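PDB 3TUF: stage III sporulation protein AH from Bacillus subtilis, which pairs with SpoIIQ to form an intercellular channel between mother cell and forespore, which lets the mother cell trigger forespore-specific gene expression during sporulation. Local coordinates for residues Ile158-Lys163 / Val189-Glu194. Numbering follows the deposited sequence.
Sequences INITVK and VAVTFE
I160 and V191 sit at the middle of a parallel beta pair. Strand 158-163 is the middle one of a three-strand mixed sheet, parallel to 189-194 and antiparallel to 149-152. Helices 169-177 and 181-184 lie in the chain between the paired strands, which gives a beta-alpha-beta connection. Four firm backbone bonds join the strands: A190 N to I158 O, T192 N to I160 O at 2.8 Å, V162 N to T192 O, and E194 N to V162 O. The bond from I160 N to A190 O is weak, bent to 127° at the hydrogen. On the apolar face, I160 CD1 reaches V191 CG2 at 4.2 Å and V189 CG1 at 4.3 Å. V162 and F193 run alongside each other, with V162 CG1 oblique to the ring and 4.1 Å from F193 CD2. On the other face, T161 chi1 of -42° turns OG1 beside the backbone N and sends the methyl CG2 across to E194. The gap from T161 CG2 to E194 CG, 3.3 Å, is unusually short and so of doubtful accuracy. Helix 169-177 packs on the apolar face through I175, I176 and A172. Beyond 189-194 the sheet continues into an antiparallel strand of the SpoIIQ chain, where T77 OG1 hydrogen-bonds T192 OG1. A water links the two strands: it accepts from N159 ND2 at 3.0 Å and lies 2.6 Å from T192 OG1.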
loop_
_atom_site.group_PDB
_atom_site.type_symbol
_atom_site.label_atom_id
_atom_site.label_comp_id
_atom_site.label_asym_id
_atom_site.label_seq_id
_atom_site.Cartn_x
_atom_site.Cartn_y
_atom_site.Cartn_z
ATOM N N ILE B 158 8.001 13.064 7.383
ATOM C CA ILE B 158 7.890 11.631 7.149
ATOM C C ILE B 158 8.224 10.891 8.455
ATOM O O ILE B 158 9.335 11.017 8.993
ATOM C CB ILE B 158 8.941 11.163 6.127
ATOM C CG1 ILE B 158 9.001 12.052 4.864
ATOM C CG2 ILE B 158 8.749 9.735 5.808
ATOM C CD1 ILE B 158 7.645 12.410 4.184
ATOM N N ASN B 159 7.308 10.086 8.958
ATOM C CA ASN B 159 7.549 9.371 10.202
ATOM C C ASN B 159 7.810 7.962 9.936
ATOM O O ASN B 159 7.068 7.334 9.148
ATOM C CB ASN B 159 6.342 9.454 11.123
ATOM C CG ASN B 159 6.292 10.750 11.781
ATOM O OD1 ASN B 159 5.539 11.667 11.351
ATOM N ND2 ASN B 159 7.171 10.922 12.791
ATOM N N ILE B 160 8.839 7.441 10.584
ATOM C CA ILE B 160 9.269 6.109 10.268
ATOM C C ILE B 160 9.546 5.509 11.575
ATOM O O ILE B 160 10.311 6.067 12.389
ATOM C CB ILE B 160 10.599 6.126 9.557
ATOM C CG1 ILE B 160 10.466 6.891 8.230
ATOM C CG2 ILE B 160 11.231 4.641 9.415
ATOM C CD1 ILE B 160 11.821 7.014 7.513
ATOM N N THR B 161 8.933 4.357 11.802
ATOM C CA THR B 161 9.129 3.702 13.078
ATOM C C THR B 161 9.621 2.328 12.768
ATOM O O THR B 161 9.094 1.631 11.859
ATOM C CB THR B 161 7.843 3.680 13.948
ATOM O OG1 THR B 161 7.199 4.959 13.849
ATOM C CG2 THR B 161 8.186 3.360 15.438
ATOM N N VAL B 162 10.654 1.956 13.507
ATOM C CA VAL B 162 11.376 0.747 13.231
ATOM C C VAL B 162 11.407 -0.048 14.546
ATOM O O VAL B 162 11.603 0.520 15.633
ATOM C CB VAL B 162 12.746 1.151 12.624
ATOM C CG1 VAL B 162 13.865 0.243 13.051
ATOM C CG2 VAL B 162 12.612 1.233 11.106
ATOM N N LYS B 163 11.109 -1.344 14.467
ATOM C CA LYS B 163 11.285 -2.243 15.609
ATOM C C LYS B 163 12.769 -2.435 15.823
ATOM O O LYS B 163 13.459 -2.789 14.873
ATOM C CB LYS B 163 10.649 -3.596 15.310
ATOM C CG LYS B 163 9.220 -3.766 15.867
ATOM C CD LYS B 163 9.201 -4.018 17.379
ATOM C CE LYS B 163 7.863 -4.614 17.851
ATOM N NZ LYS B 163 7.838 -6.084 17.610
ATOM N N VAL B 189 12.227 14.454 8.278
ATOM C CA VAL B 189 12.169 13.028 8.299
ATOM C C VAL B 189 12.495 12.627 9.729
ATOM O O VAL B 189 13.508 13.028 10.273
ATOM C CB VAL B 189 13.275 12.454 7.368
ATOM C CG1 VAL B 189 13.428 10.968 7.577
ATOM C CG2 VAL B 189 13.019 12.740 5.875
ATOM N N ALA B 190 11.657 11.816 10.357
ATOM C CA ALA B 190 11.964 11.404 11.708
ATOM C C ALA B 190 11.975 9.889 11.783
ATOM O O ALA B 190 11.226 9.223 11.046
ATOM C CB ALA B 190 10.932 12.017 12.670
ATOM N N VAL B 191 12.831 9.324 12.619
ATOM C CA VAL B 191 12.960 7.887 12.666
ATOM C C VAL B 191 12.990 7.516 14.095
ATOM O O VAL B 191 13.911 7.942 14.819
ATOM C CB VAL B 191 14.297 7.468 12.122
ATOM C CG1 VAL B 191 14.485 5.932 12.190
ATOM C CG2 VAL B 191 14.388 7.963 10.719
ATOM N N THR B 192 12.010 6.716 14.523
ATOM C CA THR B 192 11.924 6.284 15.915
ATOM C C THR B 192 12.200 4.808 15.999
ATOM O O THR B 192 11.702 4.060 15.177
ATOM C CB THR B 192 10.502 6.491 16.386
ATOM O OG1 THR B 192 10.112 7.832 16.055
ATOM C CG2 THR B 192 10.366 6.239 17.886
ATOM N N PHE B 193 12.975 4.396 17.001
ATOM C CA PHE B 193 13.295 2.979 17.244
ATOM C C PHE B 193 12.558 2.470 18.478
ATOM O O PHE B 193 12.870 2.867 19.598
ATOM C CB PHE B 193 14.798 2.789 17.461
ATOM C CG PHE B 193 15.645 3.215 16.283
ATOM C CD1 PHE B 193 15.730 4.562 15.900
ATOM C CD2 PHE B 193 16.342 2.293 15.561
ATOM C CE1 PHE B 193 16.494 4.967 14.779
ATOM C CE2 PHE B 193 17.101 2.691 14.463
ATOM C CZ PHE B 193 17.179 4.033 14.080
ATOM N N GLU B 194 11.587 1.583 18.257
ATOM C CA GLU B 194 10.765 0.952 19.314
ATOM C C GLU B 194 11.372 -0.347 19.853
ATOM O O GLU B 194 11.770 -1.207 19.054
ATOM C CB GLU B 194 9.411 0.572 18.732
ATOM C CG GLU B 194 8.569 1.730 18.312
ATOM C CD GLU B 194 7.773 2.287 19.458
ATOM O OE1 GLU B 194 8.211 2.109 20.621
ATOM O OE2 GLU B 194 6.705 2.885 19.196
HETATM O O HOH W 1 9.244 8.959 13.851
#